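Local structure of extracellular ligand-binding receptor (Rhodopseudomonas palustris, 3SG0) at residues T33-G38 with L68-D73; V90-G95 with P115-A120; G44-K49 with A303-G308; I28-T33 with V63-L68. The protein is a periplasmic-type solute receptor of the leucine-binding protein family that binds benzoyl-formic acid and probably serves the uptake of aromatic acids. All coordinates share one frame; numbering follows the deposited sequence. Where two conformers were deposited one is given.

How the contacts relate
Contacts 1, 4 and 2 all draw on one sheet: contacts 1 and 4 use the same two strands, 28-34 and 61-69, and share Thr-33 and Leu-68, while contact 2 adds the next strand, 92-94, bonded to the other edge of 28-34, and pairs it with 116-118. Contact 3 lies outside the sheet, joining helix 41-50 to helix 306-328, yet touches contacts 1 and 2. Contacts 2 and 3 are buried; contacts 1 and 4 are partly open. Chemistry follows position. In contacts 2 and 4 regular backbone bonds combine with apolar side chains. At contact 1, where the strands end, carboxylates and hydroxyls take over, and contact 3 rests on close fit and one hydrogen bond from a side-chain amide. Contacts 2 and 3 both reach the ligand.

Contact 1 of 4, residues T33-G38 with L68-D73; sequences TMSASG and LDDESD
Leu-68 meets the other segment through its carbonyl O, which accepts the backbone N of Met-34 at 3.0 Å. Against the same oxygen lies SE of Met-34, a selenomethionine, 3.6 Å from Leu-68 O. At Asp-69, CG stands opposite the backbone N (chi1 -178°), and this carries the carboxylate across to residues 36 and 37. Its OD2 takes the Ser-37 hydroxyl on the syn lone pair, OG to OD2 2.7 Å, while OD1 receives weak bonds from the N atoms of Ala-36 and Ser-37 and, from above the carboxylate plane, the N of Glu-71, closing an Asx turn. Here two parallel strands of an alpha/beta sheet run out into loops at their C-terminal ends, the end that faces the ligand: the Ser-35 side chain is about 8 Å, nearest atoms, from benzoyl-formic acid. Asp-70 extends the strand pairing, its N reaching Met-34 O at 2.8 Å (N-H...O angle 168°). OD1 accepts Ser-35 OG syn (2.8 Å) and Ser-72 N anti; OD2 takes Thr-33 OG1 (2.8 Å) from its anti side, and also Ser-96 OG. An alanine at Asp-70 would remove both oxygens and is likely to leave the Thr-33 and Ser-35 hydroxyls without their common acceptor. Glu-71 rests CG against Ser-37 OG. Within the type I' turn 70-73, Ser-72 points OG at Ser-37 O, 2.8 Å away.

Contact 2 of 4, residues V90-G95 with P115-A120; sequences VDVLIG and PLMTMA. With 173 (benzoyl-formic acid), chain B.
Leu-93 and Ile-94 pair in parallel with Leu-116 and Met-117, the axes of strands 92-94 and 116-118 running 4.6 Å apart at 17°, bonded from Leu-93 N to Pro-115 O, Met-117 N to Leu-93 O and Gly-95 N to Met-117 O. Together with helix 99-111 the strands form a beta-alpha-beta unit. On the helix 99-111 side, Leu-93 and Leu-116 lie side by side and point the same way, with CG of Leu-93 3.8 Å from CD1 of Leu-116; that methyl also reaches Gly-95 O (3.5 Å), and Leu-105 and Ala-109 close over Leu-116. On the other side, CG of Met-117, a selenomethionine, touches both Val-92 CG1 (3.8 Å) and Ile-94 CG1 (3.9 Å), the chain beyond it folding away at chi2 (-60°) toward helices 306-328 and 334-344. Ile-94 turns its other branch, CG2, to Met-119, also a selenomethionine, which crosses it at about a right angle with SE 3.9 Å from CG2. An alanine in place of Ile-94 would lose both branches and probably leave a gap beside Met-117 CG and Met-119 SE. The main chain of Gly-95, at phi 142°, is one that calls for glycine. Beyond it the segment enters the pocket: Met-119 O lies 3.5 Å from C2E of the benzoyl-formic acid ring, and Ala-120 CB touches a carboxylate oxygen, O1B; the ligand is also hydrogen-bonded to Thr-99, Arg-198 and Ala-121. The side-chain contacts are mainly apolar, the polar pairing is chiefly backbone, and the strand end so fixed delivers Met-119 and Ala-120 to the ligand.

Contact 3 of 4, residues G44-K49 with A303-G308; sequences GQPQSK and APTIFG
The amide of Gln-47 has Phe-307 O almost in its own plane, 3° out of it, and NE2 donates to that oxygen at 3.0 Å; seen from the acceptor, the donor stands well above the carbonyl plane, 44° out. The Phe-307 ring takes no part in this bond: one face carries Ile-306 CG2, 3.7 Å above the plane and offset toward the rim, and the ring itself leads away from helix 41-50 to touch benzoyl-formic acid. What its side chain offers to the helix is CB, 4.0 Å from Gln-47 NE2 and 4.2 Å from CB of Pro-46. CG of Gln-47, set beside the backbone N (chi1 -67°), also lies against the acceptor, 3.1 Å from Phe-307 O; the extended chain beyond it carries the amide, whose OE1 takes Ser-97 OG. Pro-46, where the helix kinks, fits its ring into the start of helix 306-328: CG meets Thr-305 OG1 at 3.2 Å, the two side chains crossing obliquely, and CB lies 3.5 Å from Gly-308 N. A side chain at Gly-308 would probably sit tightly against Pro-46 O. Carbon atoms of Pro-46 and Gln-47 thus pack closely on backbone and hydroxyl atoms, with one directional hydrogen bond, from Gln-47 NE2; as OE1 holds a serine, this amide links helix 41-50 to the loop after strand 92-94 and to the backbone of a residue that touches the ligand.

Contact 4 of 4, residues I28-T33 with V63-L68; sequences IKIGIT and VTYFAL
This is a parallel strand pair, 28-33 beside 63-68, in the sheet of the periplasmic binding protein fold, with strand 92-94 on the far side of 28-33. The axes lie 4.7 Å apart at 15°, and five backbone bonds alternate across from Thr-64 N to Leu-68 N, such as Ile-30 N to Thr-64 O at 2.9 Å. On the face turned to helix 306-328, Ile-30 and Tyr-65 lie side by side, CB of Ile-30 3.6 Å from CD1 of the ring; CG1 of Ile-30, beside its backbone N (chi1 -55°), reaches back to Val-63 CG1 at 3.8 Å. Ile-32 CD1 comes to Tyr-65 CD1 at 4.2 Å, while the phenol OH bonds outside the pair, to Pro-55 O. On the opposite face, the Phe-66 ring receives Lys-29 CG at its edge, 3.8 Å from CE2, and Ile-30 O likewise, 3.7 Å from CD2; Leu-84 of helix 74-86 touches the ring. The backbone bonds set the register, and Ile-28, Ile-30, Ile-32 and Tyr-65 pack against helix 306-328, whereas the other face is more mixed, the Lys-29 chain passing the ring edge at CE2 on its way to a weak, long ion pair with Glu-88.

Contact 1 of 4, residues T33-G38 with L68-D73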
loop_
_atom_site.group_PDB
_atom_site.type_symbol
_atom_site.label_atom_id
_atom_site.label_comp_id
_atom_site.label_asym_id
_atom_site.label_seq_id
_atom_site.Cartn_x
_atom_site.Cartn_y
_atom_site.Cartn_z
ATOM N N THR A 33 -6.604 3.658 11.978
ATOM C CA THR A 33 -6.465 5.040 11.539
ATOM C C THR A 33 -6.138 5.015 10.059
ATOM O O THR A 33 -5.270 4.257 9.610
ATOM C CB THR A 33 -5.422 5.817 12.382
ATOM O OG1 THR A 33 -5.415 7.202 11.995
ATOM C CG2 THR A 33 -4.020 5.231 12.272
HETATM N N MSE A 34 -6.875 5.811 9.286
HETATM C CA MSE A 34 -6.697 5.828 7.839
HETATM C C MSE A 34 -6.845 7.238 7.313
HETATM O O MSE A 34 -7.471 8.095 7.953
HETATM C CB MSE A 34 -7.703 4.911 7.146
HETATM C CG MSE A 34 -9.156 5.330 7.327
HETATM SE SE MSE A 34 -10.068 4.472 8.854
HETATM C CE MSE A 34 -10.260 2.708 8.045
ATOM N N SER A 35 -6.264 7.476 6.144
ATOM C CA SER A 35 -6.266 8.807 5.547
ATOM C C SER A 35 -7.499 8.988 4.668
ATOM O O SER A 35 -7.423 8.967 3.450
ATOM C CB SER A 35 -4.978 9.035 4.750
ATOM O OG SER A 35 -3.822 8.790 5.547
ATOM N N ALA A 36 -8.652 9.114 5.312
ATOM C CA ALA A 36 -9.928 9.199 4.605
ATOM C C ALA A 36 -10.184 10.574 3.993
ATOM O O ALA A 36 -11.067 10.721 3.152
ATOM C CB ALA A 36 -11.076 8.787 5.522
ATOM N N SER A 37 -9.415 11.570 4.409
ATOM C CA SER A 37 -9.442 12.897 3.806
ATOM C C SER A 37 -7.994 13.352 3.644
ATOM O O SER A 37 -7.066 12.678 4.106
ATOM C CB SER A 37 -10.251 13.882 4.653
ATOM O OG SER A 37 -9.762 13.945 5.978
ATOM N N GLY A 38 -7.786 14.476 2.965
ATOM C CA GLY A 38 -6.446 14.915 2.614
ATOM C C GLY A 38 -5.986 14.256 1.327
ATOM O O GLY A 38 -6.758 13.567 0.666
ATOM N N LEU A 68 -10.829 5.738 12.714
ATOM C CA LEU A 68 -10.630 7.179 12.812
ATOM C C LEU A 68 -9.922 7.697 11.577
ATOM O O LEU A 68 -9.002 7.062 11.064
ATOM C CB LEU A 68 -9.795 7.526 14.048
ATOM C CG LEU A 68 -10.401 7.182 15.408
ATOM C CD1 LEU A 68 -9.378 7.343 16.527
ATOM C CD2 LEU A 68 -11.629 8.041 15.673
ATOM N N ASP A 69 -10.336 8.867 11.111
ATOM C CA ASP A 69 -9.676 9.542 10.004
ATOM C C ASP A 69 -8.473 10.315 10.542
ATOM O O ASP A 69 -8.590 11.056 11.524
ATOM C CB ASP A 69 -10.684 10.505 9.366
ATOM C CG ASP A 69 -10.150 11.247 8.150
ATOM O OD1 ASP A 69 -9.082 10.901 7.603
ATOM O OD2 ASP A 69 -10.851 12.196 7.731
ATOM N N ASP A 70 -7.311 10.149 9.917
ATOM C CA ASP A 70 -6.134 10.938 10.277
ATOM C C ASP A 70 -5.833 12.071 9.302
ATOM O O ASP A 70 -4.840 12.770 9.464
ATOM C CB ASP A 70 -4.888 10.065 10.488
ATOM C CG ASP A 70 -4.572 9.189 9.298
ATOM O OD1 ASP A 70 -4.557 9.688 8.146
ATOM O OD2 ASP A 70 -4.312 7.983 9.529
ATOM N N GLU A 71 -6.684 12.255 8.295
ATOM C CA GLU A 71 -6.597 13.430 7.425
ATOM C C GLU A 71 -5.294 13.465 6.631
ATOM O O GLU A 71 -4.901 14.520 6.139
ATOM C CB GLU A 71 -6.796 14.727 8.223
ATOM C CG GLU A 71 -8.158 14.762 8.868
ATOM C CD GLU A 71 -8.463 16.038 9.623
ATOM O OE1 GLU A 71 -7.623 16.969 9.641
ATOM O OE2 GLU A 71 -9.571 16.092 10.200
ATOM N N SER A 72 -4.637 12.316 6.477
ATOM C CA SER A 72 -3.319 12.258 5.819
ATOM C C SER A 72 -2.256 13.025 6.608
ATOM O O SER A 72 -1.257 13.458 6.035
ATOM C CB SER A 72 -3.363 12.805 4.380
ATOM O OG SER A 72 -4.395 12.222 3.598
ATOM N N ASP A 73 -2.456 13.170 7.917
ATOM C CA ASP A 73 -1.569 13.981 8.737
ATOM C C ASP A 73 -0.891 13.135 9.807
ATOM O O ASP A 73 -1.552 12.503 10.629
ATOM C CB ASP A 73 -2.344 15.125 9.386
ATOM C CG ASP A 73 -1.467 16.002 10.240
ATOM O OD1 ASP A 73 -0.667 16.767 9.663
ATOM O OD2 ASP A 73 -1.568 15.922 11.481
#

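Contact 2 of 4, residues V90-G95 with P115-A120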
loop_
_atom_site.group_PDB
_atom_site.type_symbol
_atom_site.label_atom_id
_atom_site.label_comp_id
_atom_site.label_asym_id
_atom_site.label_seq_id
_atom_site.Cartn_x
_atom_site.Cartn_y
_atom_site.Cartn_z
ATOM N N VAL A 90 -7.009 -1.153 22.468
ATOM C CA VAL A 90 -7.218 -2.077 21.370
ATOM C C VAL A 90 -6.173 -3.187 21.357
ATOM O O VAL A 90 -5.016 -2.996 21.752
ATOM C CB VAL A 90 -7.252 -1.362 20.006
ATOM C CG1 VAL A 90 -8.405 -0.376 19.959
ATOM C CG2 VAL A 90 -5.933 -0.658 19.709
ATOM N N ASP A 91 -6.593 -4.356 20.898
ATOM C CA ASP A 91 -5.696 -5.495 20.807
ATOM C C ASP A 91 -4.749 -5.416 19.625
ATOM O O ASP A 91 -3.642 -5.962 19.677
ATOM C CB ASP A 91 -6.512 -6.779 20.740
ATOM C CG ASP A 91 -7.349 -6.976 21.973
ATOM O OD1 ASP A 91 -6.754 -7.120 23.059
ATOM O OD2 ASP A 91 -8.598 -6.958 21.876
ATOM N N VAL A 92 -5.200 -4.758 18.558
ATOM C CA VAL A 92 -4.415 -4.569 17.348
ATOM C C VAL A 92 -4.696 -3.169 16.821
ATOM O O VAL A 92 -5.841 -2.712 16.872
ATOM C CB VAL A 92 -4.808 -5.586 16.252
ATOM C CG1 VAL A 92 -3.998 -5.362 14.981
ATOM C CG2 VAL A 92 -4.636 -7.016 16.752
ATOM N N LEU A 93 -3.663 -2.499 16.316
ATOM C CA LEU A 93 -3.807 -1.215 15.636
ATOM C C LEU A 93 -3.533 -1.435 14.168
ATOM O O LEU A 93 -2.638 -2.197 13.820
ATOM C CB LEU A 93 -2.795 -0.223 16.193
ATOM C CG LEU A 93 -2.824 1.210 15.670
ATOM C CD1 LEU A 93 -4.204 1.861 15.821
ATOM C CD2 LEU A 93 -1.758 2.046 16.368
ATOM N N ILE A 94 -4.305 -0.779 13.310
ATOM C CA ILE A 94 -4.128 -0.864 11.870
ATOM C C ILE A 94 -4.016 0.549 11.309
ATOM O O ILE A 94 -4.823 1.420 11.654
ATOM C CB ILE A 94 -5.304 -1.616 11.213
ATOM C CG1 ILE A 94 -5.451 -3.016 11.838
ATOM C CG2 ILE A 94 -5.127 -1.663 9.707
ATOM C CD1 ILE A 94 -6.547 -3.868 11.218
ATOM N N GLY A 95 -3.012 0.790 10.477
ATOM C CA GLY A 95 -2.869 2.071 9.799
ATOM C C GLY A 95 -1.425 2.523 9.685
ATOM O O GLY A 95 -0.496 1.795 10.057
ATOM N N PRO A 115 0.492 -5.012 18.350
ATOM C CA PRO A 115 0.818 -5.177 16.933
ATOM C C PRO A 115 0.188 -4.074 16.088
ATOM O O PRO A 115 -0.958 -3.663 16.320
ATOM C CB PRO A 115 0.188 -6.524 16.554
ATOM C CG PRO A 115 -0.225 -7.159 17.800
ATOM C CD PRO A 115 -0.263 -6.150 18.900
ATOM N N LEU A 116 0.949 -3.608 15.105
ATOM C CA LEU A 116 0.529 -2.594 14.149
ATOM C C LEU A 116 0.531 -3.206 12.761
ATOM O O LEU A 116 1.576 -3.662 12.295
ATOM C CB LEU A 116 1.496 -1.404 14.159
ATOM C CG LEU A 116 1.269 -0.350 13.068
ATOM C CD1 LEU A 116 -0.064 0.356 13.242
ATOM C CD2 LEU A 116 2.404 0.659 13.031
HETATM N N MSE A 117 -0.628 -3.225 12.109
HETATM C CA MSE A 117 -0.726 -3.649 10.716
HETATM C C MSE A 117 -0.731 -2.377 9.876
HETATM O O MSE A 117 -1.762 -1.702 9.783
HETATM C CB MSE A 117 -2.012 -4.436 10.464
HETATM C CG MSE A 117 -2.367 -5.446 11.540
HETATM SE SE MSE A 117 -1.071 -6.837 11.842
HETATM C CE MSE A 117 -1.221 -7.722 10.099
ATOM N N THR A 118 0.404 -1.993 9.304
ATOM C CA THR A 118 0.404 -0.782 8.500
ATOM C C THR A 118 -0.186 -1.058 7.126
ATOM O O THR A 118 -0.041 -2.163 6.600
ATOM C CB THR A 118 1.804 -0.153 8.394
ATOM O OG1 THR A 118 1.697 1.092 7.701
ATOM C CG2 THR A 118 2.791 -1.038 7.644
HETATM N N MSE A 119 -0.861 -0.063 6.551
HETATM C CA MSE A 119 -1.462 -0.209 5.226
HETATM C C MSE A 119 -0.673 0.517 4.134
HETATM O O MSE A 119 -1.106 0.566 2.977
HETATM C CB MSE A 119 -2.931 0.231 5.239
HETATM C CG MSE A 119 -3.787 -0.612 6.175
HETATM SE SE MSE A 119 -5.658 -0.140 6.159
HETATM C CE MSE A 119 -5.550 1.561 7.111
ATOM N N ALA A 120 0.487 1.057 4.494
ATOM C CA ALA A 120 1.308 1.829 3.574
ATOM C C ALA A 120 2.399 0.961 2.942
ATOM O O ALA A 120 2.508 -0.231 3.248
ATOM C CB ALA A 120 1.883 3.032 4.299
HETATM O O1B 173 B . 2.867 4.389 1.256
HETATM C C1 173 B . 2.397 5.386 0.774
HETATM O O1A 173 B . 2.738 6.667 1.190
HETATM C C2 173 B . 1.575 5.308 -0.484
HETATM O O2 173 B . 1.333 6.296 -1.111
HETATM C C1G 173 B . 1.034 3.966 -0.865
HETATM C C2D 173 B . 0.392 3.093 0.208
HETATM C C2E 173 B . -0.138 1.721 -0.153
HETATM C C3 173 B . -0.004 1.226 -1.592
HETATM C C1E 173 B . 0.653 2.129 -2.654
HETATM C C1D 173 B . 1.173 3.508 -2.305
#

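Contact 3 of 4, residues G44-K49 with A303-G308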
loop_
_atom_site.group_PDB
_atom_site.type_symbol
_atom_site.label_atom_id
_atom_site.label_comp_id
_atom_site.label_asym_id
_atom_site.label_seq_id
_atom_site.Cartn_x
_atom_site.Cartn_y
_atom_site.Cartn_z
ATOM N N GLY A 44 -7.441 6.082 1.711
ATOM C CA GLY A 44 -8.126 5.900 2.977
ATOM C C GLY A 44 -9.634 5.780 2.911
ATOM O O GLY A 44 -10.234 5.118 3.759
ATOM N N GLN A 45 -10.270 6.414 1.935
ATOM C CA GLN A 45 -11.718 6.276 1.821
ATOM C C GLN A 45 -12.153 4.832 1.541
ATOM O O GLN A 45 -13.074 4.335 2.175
ATOM C CB GLN A 45 -12.297 7.251 0.795
ATOM C CG GLN A 45 -12.534 8.622 1.358
ATOM C CD GLN A 45 -13.737 8.665 2.286
ATOM O OE1 GLN A 45 -14.759 8.015 2.035
ATOM N NE2 GLN A 45 -13.622 9.426 3.366
ATOM N N PRO A 46 -11.485 4.142 0.600
ATOM C CA PRO A 46 -11.803 2.724 0.390
ATOM C C PRO A 46 -11.633 1.905 1.671
ATOM O O PRO A 46 -12.408 0.982 1.929
ATOM C CB PRO A 46 -10.773 2.307 -0.668
ATOM C CG PRO A 46 -10.594 3.553 -1.480
ATOM C CD PRO A 46 -10.601 4.664 -0.459
ATOM N N GLN A 47 -10.617 2.230 2.458
ATOM C CA GLN A 47 -10.382 1.548 3.726
ATOM C C GLN A 47 -11.524 1.826 4.702
ATOM O O GLN A 47 -12.039 0.914 5.338
ATOM C CB GLN A 47 -9.009 1.933 4.272
ATOM C CG GLN A 47 -7.914 1.374 3.365
ATOM C CD GLN A 47 -6.591 2.090 3.449
ATOM O OE1 GLN A 47 -6.400 3.021 4.240
ATOM N NE2 GLN A 47 -5.657 1.662 2.613
ATOM N N SER A 48 -11.957 3.076 4.782
ATOM C CA SER A 48 -13.073 3.438 5.648
ATOM C C SER A 48 -14.324 2.640 5.292
ATOM O O SER A 48 -15.064 2.190 6.168
ATOM C CB SER A 48 -13.355 4.932 5.522
ATOM O OG SER A 48 -14.370 5.331 6.424
ATOM N N LYS A 49 -14.563 2.459 3.995
ATOM C CA LYS A 49 -15.742 1.736 3.525
ATOM C C LYS A 49 -15.642 0.232 3.705
ATOM O O LYS A 49 -16.648 -0.472 3.710
ATOM C CB LYS A 49 -16.029 2.074 2.067
ATOM C CG LYS A 49 -16.454 3.515 1.855
ATOM C CD LYS A 49 -16.660 3.848 0.386
ATOM C CE LYS A 49 -16.881 5.343 0.193
ATOM N NZ LYS A 49 -16.876 5.708 -1.252
ATOM N N ALA A 303 -18.478 -1.534 -6.187
ATOM C CA ALA A 303 -17.206 -2.243 -6.260
ATOM C C ALA A 303 -16.120 -1.497 -5.496
ATOM O O ALA A 303 -16.051 -0.269 -5.537
ATOM C CB ALA A 303 -16.787 -2.431 -7.708
ATOM N N PRO A 304 -15.254 -2.244 -4.807
ATOM C CA PRO A 304 -14.149 -1.602 -4.096
ATOM C C PRO A 304 -12.985 -1.302 -5.024
ATOM O O PRO A 304 -12.880 -1.876 -6.114
ATOM C CB PRO A 304 -13.724 -2.679 -3.102
ATOM C CG PRO A 304 -13.993 -3.960 -3.831
ATOM C CD PRO A 304 -15.259 -3.708 -4.628
ATOM N N THR A 305 -12.112 -0.407 -4.580
ATOM C CA THR A 305 -10.800 -0.267 -5.195
ATOM C C THR A 305 -9.761 -0.980 -4.328
ATOM O O THR A 305 -10.030 -1.378 -3.185
ATOM C CB THR A 305 -10.414 1.198 -5.400
ATOM O OG1 THR A 305 -10.226 1.810 -4.117
ATOM C CG2 THR A 305 -11.504 1.938 -6.175
ATOM N N ILE A 306 -8.567 -1.139 -4.878
ATOM C CA ILE A 306 -7.551 -1.957 -4.244
ATOM C C ILE A 306 -7.217 -1.501 -2.825
ATOM O O ILE A 306 -6.881 -2.315 -1.966
ATOM C CB ILE A 306 -6.255 -1.995 -5.083
ATOM C CG1 ILE A 306 -5.308 -3.071 -4.560
ATOM C CG2 ILE A 306 -5.585 -0.629 -5.120
ATOM C CD1 ILE A 306 -4.083 -3.276 -5.437
ATOM N N PHE A 307 -7.294 -0.203 -2.551
ATOM C CA PHE A 307 -6.818 0.268 -1.258
ATOM C C PHE A 307 -7.601 -0.302 -0.087
ATOM O O PHE A 307 -7.044 -0.490 0.988
ATOM C CB PHE A 307 -6.656 1.787 -1.255
ATOM C CG PHE A 307 -5.622 2.221 -2.232
ATOM C CD1 PHE A 307 -5.970 2.731 -3.475
ATOM C CD2 PHE A 307 -4.285 1.990 -1.958
ATOM C CE1 PHE A 307 -4.985 3.048 -4.405
ATOM C CE2 PHE A 307 -3.305 2.302 -2.888
ATOM C CZ PHE A 307 -3.654 2.825 -4.110
ATOM N N GLY A 308 -8.873 -0.628 -0.302
ATOM C CA GLY A 308 -9.646 -1.286 0.736
ATOM C C GLY A 308 -9.092 -2.663 1.078
ATOM O O GLY A 308 -9.205 -3.142 2.214
#

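Contact 4 of 4, residues I28-T33 with V63-L68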
loop_
_atom_site.group_PDB
_atom_site.type_symbol
_atom_site.label_atom_id
_atom_site.label_comp_id
_atom_site.label_asym_id
_atom_site.label_seq_id
_atom_site.Cartn_x
_atom_site.Cartn_y
_atom_site.Cartn_z
ATOM N N ILE A 28 -12.841 -8.551 21.596
ATOM C CA ILE A 28 -11.662 -8.185 20.817
ATOM C C ILE A 28 -11.885 -6.797 20.227
ATOM O O ILE A 28 -12.964 -6.503 19.707
ATOM C CB ILE A 28 -11.395 -9.209 19.711
ATOM C CG1 ILE A 28 -11.073 -10.571 20.334
ATOM C CG2 ILE A 28 -10.257 -8.743 18.826
ATOM C CD1 ILE A 28 -11.006 -11.710 19.338
ATOM N N LYS A 29 -10.873 -5.941 20.315
ATOM C CA LYS A 29 -10.994 -4.565 19.831
ATOM C C LYS A 29 -9.886 -4.252 18.854
ATOM O O LYS A 29 -8.713 -4.519 19.124
ATOM C CB LYS A 29 -10.945 -3.586 20.996
ATOM C CG LYS A 29 -12.092 -3.727 21.976
ATOM C CD LYS A 29 -11.949 -2.716 23.094
ATOM C CE LYS A 29 -13.159 -2.722 24.007
ATOM N NZ LYS A 29 -13.112 -1.576 24.960
ATOM N N ILE A 30 -10.261 -3.709 17.702
ATOM C CA ILE A 30 -9.316 -3.403 16.640
ATOM C C ILE A 30 -9.414 -1.912 16.357
ATOM O O ILE A 30 -10.509 -1.406 16.070
ATOM C CB ILE A 30 -9.672 -4.163 15.348
ATOM C CG1 ILE A 30 -9.786 -5.673 15.591
ATOM C CG2 ILE A 30 -8.682 -3.836 14.242
ATOM C CD1 ILE A 30 -8.502 -6.357 15.939
ATOM N N GLY A 31 -8.301 -1.196 16.459
ATOM C CA GLY A 31 -8.275 0.224 16.146
ATOM C C GLY A 31 -7.718 0.455 14.764
ATOM O O GLY A 31 -6.755 -0.208 14.374
ATOM N N ILE A 32 -8.296 1.394 14.024
ATOM C CA ILE A 32 -7.849 1.689 12.670
ATOM C C ILE A 32 -7.735 3.197 12.497
ATOM O O ILE A 32 -8.656 3.935 12.853
ATOM C CB ILE A 32 -8.844 1.146 11.617
ATOM C CG1 ILE A 32 -9.232 -0.306 11.914
ATOM C CG2 ILE A 32 -8.252 1.264 10.224
ATOM C CD1 ILE A 32 -10.412 -0.804 11.078
ATOM N N THR A 33 -6.604 3.658 11.978
ATOM C CA THR A 33 -6.465 5.040 11.539
ATOM C C THR A 33 -6.138 5.015 10.059
ATOM O O THR A 33 -5.270 4.257 9.610
ATOM C CB THR A 33 -5.422 5.817 12.382
ATOM O OG1 THR A 33 -5.415 7.202 11.995
ATOM C CG2 THR A 33 -4.020 5.231 12.272
ATOM N N VAL A 63 -15.942 -8.974 17.896
ATOM C CA VAL A 63 -14.889 -8.053 17.497
ATOM C C VAL A 63 -15.530 -6.699 17.235
ATOM O O VAL A 63 -16.529 -6.610 16.516
ATOM C CB VAL A 63 -14.189 -8.527 16.213
ATOM C CG1 VAL A 63 -13.059 -7.570 15.828
ATOM C CG2 VAL A 63 -13.654 -9.939 16.386
ATOM N N THR A 64 -14.972 -5.653 17.837
ATOM C CA THR A 64 -15.438 -4.291 17.637
ATOM C C THR A 64 -14.320 -3.485 16.980
ATOM O O THR A 64 -13.164 -3.557 17.410
ATOM C CB THR A 64 -15.785 -3.644 18.978
ATOM O OG1 THR A 64 -16.819 -4.406 19.620
ATOM C CG2 THR A 64 -16.259 -2.209 18.777
ATOM N N TYR A 65 -14.668 -2.713 15.953
ATOM C CA TYR A 65 -13.716 -1.889 15.221
ATOM C C TYR A 65 -13.917 -0.429 15.581
ATOM O O TYR A 65 -15.053 0.044 15.683
ATOM C CB TYR A 65 -13.916 -2.075 13.718
ATOM C CG TYR A 65 -13.716 -3.507 13.292
ATOM C CD1 TYR A 65 -12.446 -3.988 13.011
ATOM C CD2 TYR A 65 -14.785 -4.393 13.203
ATOM C CE1 TYR A 65 -12.240 -5.298 12.643
ATOM C CE2 TYR A 65 -14.585 -5.715 12.833
ATOM C CZ TYR A 65 -13.309 -6.157 12.553
ATOM O OH TYR A 65 -13.082 -7.465 12.185
ATOM N N PHE A 66 -12.809 0.279 15.765
ATOM C CA PHE A 66 -12.814 1.703 16.067
ATOM C C PHE A 66 -11.992 2.397 15.010
ATOM O O PHE A 66 -10.762 2.343 15.059
ATOM C CB PHE A 66 -12.175 1.940 17.430
ATOM C CG PHE A 66 -12.879 1.241 18.553
ATOM C CD1 PHE A 66 -13.846 1.901 19.295
ATOM C CD2 PHE A 66 -12.585 -0.077 18.868
ATOM C CE1 PHE A 66 -14.505 1.262 20.335
ATOM C CE2 PHE A 66 -13.241 -0.722 19.907
ATOM C CZ PHE A 66 -14.204 -0.048 20.639
ATOM N N ALA A 67 -12.657 3.035 14.051
ATOM C CA ALA A 67 -12.001 3.622 12.891
ATOM C C ALA A 67 -11.985 5.143 12.980
ATOM O O ALA A 67 -13.008 5.763 13.283
ATOM C CB ALA A 67 -12.710 3.179 11.618
ATOM N N LEU A 68 -10.829 5.738 12.714
ATOM C CA LEU A 68 -10.630 7.179 12.812
ATOM C C LEU A 68 -9.922 7.697 11.577
ATOM O O LEU A 68 -9.002 7.062 11.064
ATOM C CB LEU A 68 -9.795 7.526 14.048
ATOM C CG LEU A 68 -10.401 7.182 15.408
ATOM C CD1 LEU A 68 -9.378 7.343 16.527
ATOM C CD2 LEU A 68 -11.629 8.041 15.673
#